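Local structure of succinate dehydrogenase (Membrane anchor subunit) (7D6V) at residues F45-Y48 / A49-A53; G91-P94 / W95-M99; F183-L187 / G188-L192; Y227-W230 / T231-K235. The protein anchors the mycobacterial succinate dehydrogenase Sdh1 in the membrane, holds an Fe2S2 cluster and binds ubiquinone-1, probably passing electrons from succinate to quinone. All blocks are in the same frame, centred on the assembly; numbering follows the deposited sequence.

How the contacts relate
All four contacts are local and follow one another along the chain without overlap. Contact 1 lies on helix 33-55, contact 2 in the long loop between strand 66-67 and helix 104-112, contact 3 where the loop after helix 155-175 enters helix 188-204, and contact 4 on helix 224-237. Contacts 1 and 2, with centres about 16 Å apart, are the only pair that touch, through Ala-53 O and Pro-98 CB at 3.9 Å. Contact 3 is about 24 Å from contact 1, centre to centre. Contact 4 lies across the chain's centre from contacts 1 and 2, about 34 and 42 Å between centres, so a lipid-facing helix marks one side and the iron-sulfur-subunit side the other.

Contact 1: residues F45-Y48 / A49-A53; sequences FVIY and ATIRA. With PEV ((1S)-2-{[(2-aminoethoxy)(hydroxy)phosphoryl]oxy}-1-[(palmitoyloxy)methyl]ethyl stearate), chain I.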
loop_
_atom_site.group_PDB
_atom_site.type_symbol
_atom_site.label_atom_id
_atom_site.label_comp_id
_atom_site.label_asym_id
_atom_site.label_seq_id
_atom_site.Cartn_x
_atom_site.Cartn_y
_atom_site.Cartn_z
ATOM N N PHE C 45 -6.879 37.890 19.290
ATOM C CA PHE C 45 -7.895 37.430 20.229
ATOM C C PHE C 45 -7.459 37.649 21.670
ATOM O O PHE C 45 -8.259 38.086 22.502
ATOM C CB PHE C 45 -8.236 35.958 20.015
ATOM C CG PHE C 45 -9.210 35.433 21.027
ATOM C CD1 PHE C 45 -10.559 35.711 20.913
ATOM C CD2 PHE C 45 -8.774 34.702 22.117
ATOM C CE1 PHE C 45 -11.456 35.251 21.852
ATOM C CE2 PHE C 45 -9.666 34.242 23.059
ATOM C CZ PHE C 45 -11.008 34.514 22.926
ATOM N N VAL C 46 -6.199 37.346 21.991
ATOM C CA VAL C 46 -5.742 37.483 23.370
ATOM C C VAL C 46 -5.785 38.941 23.806
ATOM O O VAL C 46 -6.243 39.259 24.910
ATOM C CB VAL C 46 -4.335 36.879 23.534
ATOM C CG1 VAL C 46 -3.756 37.243 24.886
ATOM C CG2 VAL C 46 -4.394 35.374 23.383
ATOM N N ILE C 47 -5.329 39.850 22.942
ATOM C CA ILE C 47 -5.331 41.270 23.286
ATOM C C ILE C 47 -6.753 41.755 23.531
ATOM O O ILE C 47 -7.049 42.382 24.562
ATOM C CB ILE C 47 -4.638 42.087 22.181
ATOM C CG1 ILE C 47 -3.132 41.836 22.198
ATOM C CG2 ILE C 47 -4.932 43.565 22.341
ATOM C CD1 ILE C 47 -2.436 42.220 20.913
ATOM N N TYR C 48 -7.660 41.466 22.592
ATOM C CA TYR C 48 -9.033 41.936 22.739
ATOM C C TYR C 48 -9.679 41.349 23.986
ATOM O O TYR C 48 -10.341 42.061 24.749
ATOM C CB TYR C 48 -9.852 41.586 21.496
ATOM C CG TYR C 48 -11.292 42.042 21.576
ATOM C CD1 TYR C 48 -11.651 43.330 21.212
ATOM C CD2 TYR C 48 -12.290 41.188 22.022
ATOM C CE1 TYR C 48 -12.962 43.750 21.288
ATOM C CE2 TYR C 48 -13.600 41.602 22.101
ATOM C CZ TYR C 48 -13.930 42.882 21.733
ATOM O OH TYR C 48 -15.237 43.295 21.811
ATOM N N ALA C 49 -9.492 40.046 24.210
ATOM C CA ALA C 49 -10.127 39.390 25.343
ATOM C C ALA C 49 -9.617 39.949 26.659
ATOM O O ALA C 49 -10.406 40.206 27.572
ATOM C CB ALA C 49 -9.896 37.882 25.272
ATOM N N THR C 50 -8.304 40.158 26.776
ATOM C CA THR C 50 -7.755 40.702 28.012
ATOM C C THR C 50 -8.288 42.104 28.278
ATOM O O THR C 50 -8.758 42.404 29.386
ATOM C CB THR C 50 -6.231 40.715 27.942
ATOM O OG1 THR C 50 -5.774 39.494 27.351
ATOM C CG2 THR C 50 -5.637 40.856 29.330
ATOM N N ILE C 51 -8.236 42.976 27.267
ATOM C CA ILE C 51 -8.689 44.349 27.463
ATOM C C ILE C 51 -10.161 44.374 27.856
ATOM O O ILE C 51 -10.557 45.053 28.812
ATOM C CB ILE C 51 -8.426 45.191 26.202
ATOM C CG1 ILE C 51 -6.926 45.299 25.934
ATOM C CG2 ILE C 51 -9.034 46.570 26.352
ATOM C CD1 ILE C 51 -6.590 46.040 24.658
ATOM N N ARG C 52 -10.995 43.615 27.141
ATOM C CA ARG C 52 -12.425 43.663 27.408
ATOM C C ARG C 52 -12.779 43.007 28.735
ATOM O O ARG C 52 -13.700 43.465 29.420
ATOM C CB ARG C 52 -13.195 43.010 26.265
ATOM C CG ARG C 52 -13.621 43.993 25.199
ATOM C CD ARG C 52 -14.500 45.075 25.789
ATOM N NE ARG C 52 -15.833 44.574 26.098
ATOM C CZ ARG C 52 -16.714 45.210 26.860
ATOM N NH1 ARG C 52 -16.406 46.379 27.398
ATOM N NH2 ARG C 52 -17.902 44.673 27.084
ATOM N N ALA C 53 -12.065 41.948 29.120
ATOM C CA ALA C 53 -12.337 41.293 30.390
ATOM C C ALA C 53 -11.940 42.164 31.569
ATOM O O ALA C 53 -12.596 42.119 32.615
ATOM C CB ALA C 53 -11.606 39.954 30.453
HETATM C C48 PEV I . -8.099 31.155 22.241
HETATM C C47 PEV I . -7.317 31.512 23.499
HETATM C C46 PEV I . -6.172 30.532 23.717
HETATM C C45 PEV I . -4.989 30.882 22.824
HETATM C C44 PEV I . -3.661 30.548 23.490
HETATM C C43 PEV I . -2.519 30.507 22.484
HETATM C C42 PEV I . -1.250 31.092 23.082
HETATM C C41 PEV I . -0.276 29.992 23.477
HETATM C C40 PEV I . 1.151 30.509 23.550
HETATM C C39 PEV I . 1.849 29.987 24.793
HETATM C C38 PEV I . 2.300 28.551 24.573
HETATM C C37 PEV I . 3.687 28.503 23.950
HETATM C C36 PEV I . 4.602 27.567 24.719
HETATM C C35 PEV I . 4.671 26.201 24.052
HETATM C C34 PEV I . 5.998 25.525 24.358
HETATM C C33 PEV I . 6.297 25.562 25.847
HETATM C C32 PEV I . 7.795 25.498 26.094
HETATM C C31 PEV I . 8.245 24.065 26.320
HETATM O O31 PEV I . 8.162 23.276 25.443
HETATM O O2 PEV I . 8.761 23.687 27.557
HETATM C C2 PEV I . 10.118 23.375 27.501
HETATM C C1 PEV I . 10.260 21.861 27.432
HETATM O O3P PEV I . 10.312 21.488 26.085
HETATM P P PEV I . 11.667 20.738 25.524
HETATM O O1P PEV I . 12.733 21.758 25.216
HETATM O O2P PEV I . 11.326 19.962 24.277
HETATM O O4P PEV I . 12.227 19.721 26.690
HETATM C C4 PEV I . 13.306 20.135 27.477
HETATM C C5 PEV I . 13.081 19.628 28.899
HETATM N N6 PEV I . 13.845 20.420 29.844
HETATM C C3 PEV I . 10.809 23.922 28.746
HETATM O O3 PEV I . 10.397 25.249 28.903
HETATM C C11 PEV I . 9.569 25.470 30.009
HETATM O O11 PEV I . 9.968 25.257 31.102
HETATM C C12 PEV I . 8.143 25.972 29.807
HETATM C C13 PEV I . 7.809 27.138 30.733
HETATM C C14 PEV I . 6.629 27.957 30.220
HETATM C C15 PEV I . 5.443 27.082 29.826
HETATM C C16 PEV I . 4.195 27.441 30.626
HETATM C C17 PEV I . 2.905 27.417 29.807
HETATM C C18 PEV I . 3.105 26.975 28.358
HETATM C C19 PEV I . 2.225 25.788 27.965
HETATM C C20 PEV I . 1.470 25.178 29.145
HETATM C C21 PEV I . 0.262 24.364 28.688
HETATM C C22 PEV I . -0.766 24.179 29.800
HETATM C C23 PEV I . -0.600 22.871 30.571
HETATM C C24 PEV I . -0.895 23.075 32.052
HETATM C C25 PEV I . -2.392 23.069 32.346
HETATM C C26 PEV I . -2.849 24.370 32.997
#
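Tyr-48 and Arg-52, one helical turn apart, are brought together by their torsions. The tyrosine ring is swung away from its own backbone nitrogen (chi1 180°), and the arginine chi1 of -92°, off the usual staggered value, sets CG beside that ring. Arg-52 CG stands over one face, 4.0 Å from the centroid of the Tyr-48 ring and shifted toward its rim, which makes a CH-pi contact. Bends at chi2 and chi3 then carry the guanidinium onward, its plane 48° from that of the ring. There NE forms a salt bridge with Asp-255, while NH1 and NH2 donate to the carbonyls of Ser-57 and Ala-58.

One turn earlier, Phe-45 CZ approaches Ala-49 CB at 4.3 Å, the methyl lying over one ring face. The same ring meets the lipid: Phe-45 CE2 is 3.6 Å from C48 of the bound phosphatidylethanolamine, which arrives obliquely. Ile-47 and Ile-51 run side by side, CG2 of the former 3.8 Å from CD1 of the latter.

Backbone i to i+4 bonds of helix 33-55 tie these pairs together, among them Ala-49 N to Phe-45 O at 2.9 Å. Val-46 O accepts from Thr-50 N; Thr-50 OG1 turns back to the same carbonyl, but is modelled too close for its bond to be more than doubtful.

Helix 240-264 covers the flank of Phe-45, Tyr-48 and Arg-52. The chemistry is therefore divided: the Phe-45 ring meets the end of a lipid acyl chain, while the buried guanidinium, with NE paired to a carboxylate and NH1 and NH2 to carbonyls, probably stays charged.

Contact 2: residues G91-P94 / W95-M99; sequences GDLP and WFIPM
Leu-93 reaches across the loop to Ile-97, and its side chain can be followed outward atom by atom. Its CB lies 3.7 Å from Ile-97 O and is also within van der Waals range of Ile-97 CB. With chi1 at -54°, CG stands beside the backbone nitrogen and directs both methyls at the returning chain. Leu-93 CD1 comes 3.4 Å from Pro-98 O and 3.9 Å from Ile-97 CG2, and it ends near the start of the methionine side chain, 4.4 Å from Met-99 CG. The other methyl, Leu-93 CD2, meets the same Ile-97 CG2 at 4.0 Å, so the isoleucine branch touches both tips of the leucine. The two side chains cross at about a right angle.

The reversal that makes this possible begins at Pro-94. Its backbone angles, phi -92° and psi 73°, fall in the inverse gamma-turn region, and Trp-95 N donates a weak bond to Leu-93 O, consistent with such a turn. The turn lies in the irregular connection between strand 66-67 and helix 104-112. Gly-91 O anchors the incoming end by accepting from the hydroxyls of Ser-76 and Thr-77, and Met-99 packs on Tyr-59, Tyr-71 and Cys-79 at the other end.

Pro-94 also offers ring carbons to Phe-96 and Ile-97. Pro-94 CD lies 3.8 Å from Ile-97 CG1, an atom that also stands over one face of the Phe-96 ring. Pro-94 CG lies 4.0 Å from Phe-96 CE2, on the exposed surface of the loop.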
loop_
_atom_site.group_PDB
_atom_site.type_symbol
_atom_site.label_atom_id
_atom_site.label_comp_id
_atom_site.label_asym_id
_atom_site.label_seq_id
_atom_site.Cartn_x
_atom_site.Cartn_y
_atom_site.Cartn_z
ATOM N N GLY C 91 -17.905 40.319 47.531
ATOM C CA GLY C 91 -17.419 41.677 47.726
ATOM C C GLY C 91 -17.269 42.590 46.526
ATOM O O GLY C 91 -18.178 42.715 45.701
ATOM N N ASP C 92 -16.110 43.244 46.433
ATOM C CA ASP C 92 -15.782 44.159 45.348
ATOM C C ASP C 92 -14.372 43.865 44.860
ATOM O O ASP C 92 -13.472 43.608 45.665
ATOM C CB ASP C 92 -15.889 45.619 45.797
ATOM C CG ASP C 92 -17.137 45.887 46.616
ATOM O OD1 ASP C 92 -18.238 45.957 46.027
ATOM O OD2 ASP C 92 -17.018 46.032 47.849
ATOM N N LEU C 93 -14.179 43.914 43.542
ATOM C CA LEU C 93 -12.894 43.398 43.083
ATOM C C LEU C 93 -11.894 44.526 42.854
ATOM O O LEU C 93 -12.267 45.602 42.373
ATOM C CB LEU C 93 -13.072 42.604 41.789
ATOM C CG LEU C 93 -14.121 41.492 41.864
ATOM C CD1 LEU C 93 -14.266 40.785 40.529
ATOM C CD2 LEU C 93 -13.782 40.503 42.970
ATOM N N PRO C 94 -10.622 44.295 43.203
ATOM C CA PRO C 94 -9.573 45.335 43.130
ATOM C C PRO C 94 -8.800 45.381 41.815
ATOM O O PRO C 94 -7.666 44.923 41.714
ATOM C CB PRO C 94 -8.675 44.957 44.308
ATOM C CG PRO C 94 -8.731 43.461 44.315
ATOM C CD PRO C 94 -10.114 43.066 43.837
ATOM N N TRP C 95 -9.442 45.862 40.754
ATOM C CA TRP C 95 -8.775 46.397 39.564
ATOM C C TRP C 95 -7.921 45.389 38.798
ATOM O O TRP C 95 -7.513 45.668 37.667
ATOM C CB TRP C 95 -7.918 47.624 39.929
ATOM C CG TRP C 95 -6.507 47.345 40.432
ATOM C CD1 TRP C 95 -6.107 47.259 41.737
ATOM C CD2 TRP C 95 -5.319 47.155 39.642
ATOM N NE1 TRP C 95 -4.762 47.006 41.807
ATOM C CE2 TRP C 95 -4.253 46.941 40.537
ATOM C CE3 TRP C 95 -5.057 47.141 38.269
ATOM C CZ2 TRP C 95 -2.949 46.713 40.103
ATOM C CZ3 TRP C 95 -3.762 46.910 37.843
ATOM C CH2 TRP C 95 -2.726 46.701 38.756
ATOM N N PHE C 96 -7.686 44.201 39.359
ATOM C CA PHE C 96 -6.936 43.184 38.636
ATOM C C PHE C 96 -7.568 41.809 38.742
ATOM O O PHE C 96 -7.046 40.862 38.145
ATOM C CB PHE C 96 -5.462 43.125 39.099
ATOM C CG PHE C 96 -5.261 42.583 40.489
ATOM C CD1 PHE C 96 -5.072 41.225 40.699
ATOM C CD2 PHE C 96 -5.201 43.433 41.576
ATOM C CE1 PHE C 96 -4.872 40.728 41.974
ATOM C CE2 PHE C 96 -5.005 42.944 42.851
ATOM C CZ PHE C 96 -4.837 41.590 43.050
ATOM N N ILE C 97 -8.660 41.666 39.481
ATOM C CA ILE C 97 -9.517 40.491 39.397
ATOM C C ILE C 97 -10.613 40.799 38.383
ATOM O O ILE C 97 -11.387 41.745 38.598
ATOM C CB ILE C 97 -10.116 40.136 40.762
ATOM C CG1 ILE C 97 -9.007 40.015 41.807
ATOM C CG2 ILE C 97 -10.912 38.846 40.676
ATOM C CD1 ILE C 97 -7.958 38.994 41.455
ATOM N N PRO C 98 -10.696 40.072 37.275
ATOM C CA PRO C 98 -11.787 40.310 36.329
ATOM C C PRO C 98 -13.119 39.906 36.934
ATOM O O PRO C 98 -13.194 39.042 37.809
ATOM C CB PRO C 98 -11.419 39.428 35.132
ATOM C CG PRO C 98 -10.577 38.351 35.708
ATOM C CD PRO C 98 -9.840 38.945 36.871
ATOM N N MET C 99 -14.182 40.554 36.460
ATOM C CA MET C 99 -15.508 40.281 37.003
ATOM C C MET C 99 -15.948 38.844 36.756
ATOM O O MET C 99 -16.849 38.358 37.446
ATOM C CB MET C 99 -16.524 41.259 36.417
ATOM C CG MET C 99 -16.814 42.442 37.323
ATOM S SD MET C 99 -18.357 43.268 36.920
ATOM C CE MET C 99 -18.125 44.834 37.750
#

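Contact 3: residues F183-L187 / G188-L192; sequences FGFGL and GNVIL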
loop_
_atom_site.group_PDB
_atom_site.type_symbol
_atom_site.label_atom_id
_atom_site.label_comp_id
_atom_site.label_asym_id
_atom_site.label_seq_id
_atom_site.Cartn_x
_atom_site.Cartn_y
_atom_site.Cartn_z
ATOM N N PHE C 183 -41.632 39.552 27.068
ATOM C CA PHE C 183 -40.867 38.837 26.060
ATOM C C PHE C 183 -40.311 39.806 25.021
ATOM O O PHE C 183 -40.922 40.829 24.702
ATOM C CB PHE C 183 -41.742 37.779 25.394
ATOM C CG PHE C 183 -41.012 36.923 24.406
ATOM C CD1 PHE C 183 -41.285 37.018 23.055
ATOM C CD2 PHE C 183 -40.050 36.025 24.827
ATOM C CE1 PHE C 183 -40.615 36.237 22.148
ATOM C CE2 PHE C 183 -39.378 35.241 23.919
ATOM C CZ PHE C 183 -39.662 35.347 22.579
ATOM N N GLY C 184 -39.137 39.479 24.499
ATOM C CA GLY C 184 -38.452 40.368 23.580
ATOM C C GLY C 184 -37.532 39.607 22.657
ATOM O O GLY C 184 -37.027 38.533 22.998
ATOM N N PHE C 185 -37.312 40.179 21.474
ATOM C CA PHE C 185 -36.469 39.577 20.445
ATOM C C PHE C 185 -35.822 40.721 19.678
ATOM O O PHE C 185 -36.531 41.533 19.080
ATOM C CB PHE C 185 -37.314 38.689 19.529
ATOM C CG PHE C 185 -36.522 37.898 18.535
ATOM C CD1 PHE C 185 -35.237 37.482 18.820
ATOM C CD2 PHE C 185 -37.077 37.554 17.316
ATOM C CE1 PHE C 185 -34.518 36.747 17.909
ATOM C CE2 PHE C 185 -36.362 36.822 16.399
ATOM C CZ PHE C 185 -35.080 36.417 16.695
ATOM N N GLY C 186 -34.496 40.826 19.727
ATOM C CA GLY C 186 -33.873 42.048 19.249
ATOM C C GLY C 186 -32.536 42.005 18.536
ATOM O O GLY C 186 -31.782 42.977 18.624
ATOM N N LEU C 187 -32.202 40.890 17.892
ATOM C CA LEU C 187 -30.953 40.684 17.156
ATOM C C LEU C 187 -29.744 40.536 18.072
ATOM O O LEU C 187 -28.779 39.844 17.725
ATOM C CB LEU C 187 -30.697 41.841 16.183
ATOM C CG LEU C 187 -29.419 41.789 15.347
ATOM C CD1 LEU C 187 -29.425 40.594 14.409
ATOM C CD2 LEU C 187 -29.211 43.084 14.595
ATOM N N GLY C 188 -29.853 41.027 19.305
ATOM C CA GLY C 188 -28.893 40.632 20.314
ATOM C C GLY C 188 -29.150 39.206 20.731
ATOM O O GLY C 188 -28.220 38.442 20.996
ATOM N N ASN C 189 -30.426 38.819 20.742
ATOM C CA ASN C 189 -30.789 37.425 20.918
ATOM C C ASN C 189 -30.209 36.571 19.803
ATOM O O ASN C 189 -29.701 35.477 20.055
ATOM C CB ASN C 189 -32.307 37.292 20.970
ATOM C CG ASN C 189 -32.902 37.939 22.199
ATOM O OD1 ASN C 189 -33.709 38.858 22.102
ATOM N ND2 ASN C 189 -32.499 37.465 23.367
ATOM N N VAL C 190 -30.262 37.060 18.565
ATOM C CA VAL C 190 -29.735 36.289 17.442
ATOM C C VAL C 190 -28.235 36.078 17.602
ATOM O O VAL C 190 -27.730 34.957 17.475
ATOM C CB VAL C 190 -30.068 36.984 16.112
ATOM C CG1 VAL C 190 -29.581 36.148 14.948
ATOM C CG2 VAL C 190 -31.559 37.232 16.007
ATOM N N ILE C 191 -27.503 37.154 17.904
ATOM C CA ILE C 191 -26.053 37.045 18.044
ATOM C C ILE C 191 -25.691 36.120 19.203
ATOM O O ILE C 191 -24.857 35.217 19.062
ATOM C CB ILE C 191 -25.427 38.441 18.208
ATOM C CG1 ILE C 191 -25.779 39.310 17.004
ATOM C CG2 ILE C 191 -23.921 38.340 18.363
ATOM C CD1 ILE C 191 -25.349 40.737 17.131
ATOM N N LEU C 192 -26.328 36.321 20.363
ATOM C CA LEU C 192 -26.030 35.502 21.534
ATOM C C LEU C 192 -26.360 34.034 21.294
ATOM O O LEU C 192 -25.576 33.149 21.657
ATOM C CB LEU C 192 -26.801 36.022 22.744
ATOM C CG LEU C 192 -26.257 37.245 23.475
ATOM C CD1 LEU C 192 -27.317 37.836 24.380
ATOM C CD2 LEU C 192 -25.032 36.870 24.280
#
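Gly-188 N reaches back to Gly-186 O in a weak bond, at 2.8 Å, where the incoming loop is tied to the N-terminal start of helix 188-204, with Leu-187 at the N-cap position. The carbonyl of Gly-186 also accepts from the hydroxyl of Ser-267.

Asn-189 comes next and uses its side chain to hold the incoming loop. Its OD1 receives Gly-186 N at 3.2 Å, in the carbonyl plane and on a lone pair, with a C=O...N angle of 133°. Its chi1 of -67° turns CG away from the carbonyl carbon and back toward the loop. The other end of the amide is used too, since ND2 donates to Ala-176 O, so the loop leaving helix 155-175 is bound by the same residue. Asn-189 CB lies in the plane of the Phe-185 ring, at its edge, 3.6 Å from CD1.

Val-190 adds a second aliphatic contact to the same ring. Its CG2 reaches Phe-185 CE1 at 3.6 Å, obliquely to the ring, and its CB lies 4.0 Å from Leu-187 CD1. The phenylalanine is secured from beyond the helix by a cation-pi interaction with Arg-270 and by backbone bonds to Arg-270 and Phe-271.

Ile-191 supplies the first regular helical bond, from its N to Leu-187 O at 3.0 Å and with an N-H...O angle of 163°. Its side chain packs on Thr-254 and Tyr-257 of helix 240-264. Leu-192 then turns to Thr-254 and Ile-258 of that helix, and Leu-192 N donates to Gly-188 O at 2.9 Å.

Contact 4: residues Y227-W230 / T231-K235; sequences YWIW and TQVSK
Thr-231, Trp-230 and Gln-232 carry most of this contact, each paired with a residue about one turn away on helix 224-237. Thr-231 looks back to Tyr-227: OG1 donates to Tyr-227 O at 3.0 Å and the amide N to the same oxygen at 2.9 Å, the two arriving from opposite faces of the carbonyl plane. With chi1 at -63° the hydroxyl stays beside its own nitrogen, and it also comes over one face of the Tyr-227 ring, near the rim.

Trp-230 repeats the scheme with Ser-234. Trp-230 O takes both N and OG of Ser-234, at 2.8 and 2.7 Å and again from opposite faces, while OG lies 3.5 Å above the plane of the indole, over its centre. Arg-210 NE of helix 207-215 also bonds to this hydroxyl.

Gln-232 folds at chi2 (59°) and its amide is modelled over the Trp-228 ring, but NE2 also clashes with Trp-228 O, so the exact pose of the amide is doubtful. On another flank, Ile-229 CG2 and Val-233 CG2 meet at 4.2 Å.

Phe-220 adds its ring to those of Tyr-227 and Trp-230. Tyr-227 packs on Glu-134 and Trp-230 on Arg-138 of the neighbouring iron-sulfur subunit. Serine and threonine hydroxyls folded back onto the carbonyl four residues earlier are a familiar alpha-helical motif, used here twice at a subunit interface.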
loop_
_atom_site.group_PDB
_atom_site.type_symbol
_atom_site.label_atom_id
_atom_site.label_comp_id
_atom_site.label_asym_id
_atom_site.label_seq_id
_atom_site.Cartn_x
_atom_site.Cartn_y
_atom_site.Cartn_z
ATOM N N TYR C 227 -22.206 3.943 20.260
ATOM C CA TYR C 227 -21.700 3.899 18.891
ATOM C C TYR C 227 -22.281 5.030 18.049
ATOM O O TYR C 227 -21.555 5.695 17.302
ATOM C CB TYR C 227 -22.018 2.544 18.261
ATOM C CG TYR C 227 -21.520 2.403 16.842
ATOM C CD1 TYR C 227 -20.225 2.758 16.504
ATOM C CD2 TYR C 227 -22.345 1.916 15.842
ATOM C CE1 TYR C 227 -19.766 2.632 15.216
ATOM C CE2 TYR C 227 -21.893 1.787 14.550
ATOM C CZ TYR C 227 -20.603 2.146 14.243
ATOM O OH TYR C 227 -20.146 2.020 12.952
ATOM N N TRP C 228 -23.590 5.262 18.157
ATOM C CA TRP C 228 -24.220 6.358 17.429
ATOM C C TRP C 228 -23.668 7.705 17.882
ATOM O O TRP C 228 -23.357 8.580 17.054
ATOM C CB TRP C 228 -25.736 6.292 17.629
ATOM C CG TRP C 228 -26.521 7.281 16.832
ATOM C CD1 TRP C 228 -27.008 7.114 15.572
ATOM C CD2 TRP C 228 -26.922 8.591 17.248
ATOM N NE1 TRP C 228 -27.682 8.240 15.171
ATOM C CE2 TRP C 228 -27.642 9.163 16.182
ATOM C CE3 TRP C 228 -26.733 9.340 18.413
ATOM C CZ2 TRP C 228 -28.177 10.445 16.247
ATOM C CZ3 TRP C 228 -27.267 10.609 18.475
ATOM C CH2 TRP C 228 -27.980 11.150 17.399
ATOM N N ILE C 229 -23.522 7.879 19.197
ATOM C CA ILE C 229 -22.968 9.125 19.715
ATOM C C ILE C 229 -21.550 9.332 19.203
ATOM O O ILE C 229 -21.176 10.438 18.801
ATOM C CB ILE C 229 -23.025 9.137 21.253
ATOM C CG1 ILE C 229 -24.471 9.012 21.727
ATOM C CG2 ILE C 229 -22.399 10.405 21.794
ATOM C CD1 ILE C 229 -24.608 8.890 23.222
ATOM N N TRP C 230 -20.742 8.270 19.204
ATOM C CA TRP C 230 -19.366 8.372 18.739
ATOM C C TRP C 230 -19.305 8.705 17.254
ATOM O O TRP C 230 -18.443 9.475 16.823
ATOM C CB TRP C 230 -18.628 7.068 19.039
ATOM C CG TRP C 230 -17.213 7.050 18.579
ATOM C CD1 TRP C 230 -16.138 7.580 19.221
ATOM C CD2 TRP C 230 -16.715 6.471 17.372
ATOM N NE1 TRP C 230 -14.999 7.368 18.490
ATOM C CE2 TRP C 230 -15.327 6.688 17.347
ATOM C CE3 TRP C 230 -17.310 5.788 16.306
ATOM C CZ2 TRP C 230 -14.524 6.248 16.302
ATOM C CZ3 TRP C 230 -16.511 5.355 15.273
ATOM C CH2 TRP C 230 -15.134 5.585 15.277
ATOM N N THR C 231 -20.211 8.138 16.457
ATOM C CA THR C 231 -20.227 8.436 15.027
ATOM C C THR C 231 -20.517 9.912 14.773
ATOM O O THR C 231 -19.812 10.577 13.999
ATOM C CB THR C 231 -21.260 7.555 14.325
ATOM O OG1 THR C 231 -20.888 6.180 14.465
ATOM C CG2 THR C 231 -21.341 7.900 12.850
ATOM N N GLN C 232 -21.552 10.447 15.425
ATOM C CA GLN C 232 -21.853 11.867 15.251
ATOM C C GLN C 232 -20.741 12.761 15.793
ATOM O O GLN C 232 -20.391 13.773 15.169
ATOM C CB GLN C 232 -23.200 12.198 15.891
ATOM C CG GLN C 232 -24.386 11.929 14.981
ATOM C CD GLN C 232 -24.489 10.493 14.534
ATOM O OE1 GLN C 232 -24.400 10.201 13.343
ATOM N NE2 GLN C 232 -24.648 9.586 15.481
ATOM N N VAL C 233 -20.165 12.405 16.940
ATOM C CA VAL C 233 -19.091 13.214 17.502
ATOM C C VAL C 233 -17.859 13.178 16.606
ATOM O O VAL C 233 -17.151 14.177 16.487
ATOM C CB VAL C 233 -18.780 12.758 18.940
ATOM C CG1 VAL C 233 -17.464 13.330 19.418
ATOM C CG2 VAL C 233 -19.898 13.183 19.871
ATOM N N SER C 234 -17.587 12.047 15.955
ATOM C CA SER C 234 -16.466 11.976 15.023
ATOM C C SER C 234 -16.717 12.830 13.789
ATOM O O SER C 234 -15.801 13.498 13.287
ATOM C CB SER C 234 -16.211 10.524 14.628
ATOM O OG SER C 234 -15.940 9.727 15.763
ATOM N N LYS C 235 -17.952 12.814 13.280
ATOM C CA LYS C 235 -18.289 13.697 12.169
ATOM C C LYS C 235 -18.065 15.156 12.544
ATOM O O LYS C 235 -17.550 15.939 11.738
ATOM C CB LYS C 235 -19.732 13.472 11.724
ATOM C CG LYS C 235 -19.880 12.466 10.602
ATOM C CD LYS C 235 -21.003 11.483 10.866
ATOM C CE LYS C 235 -22.315 12.194 11.131
ATOM N NZ LYS C 235 -23.400 11.230 11.459
#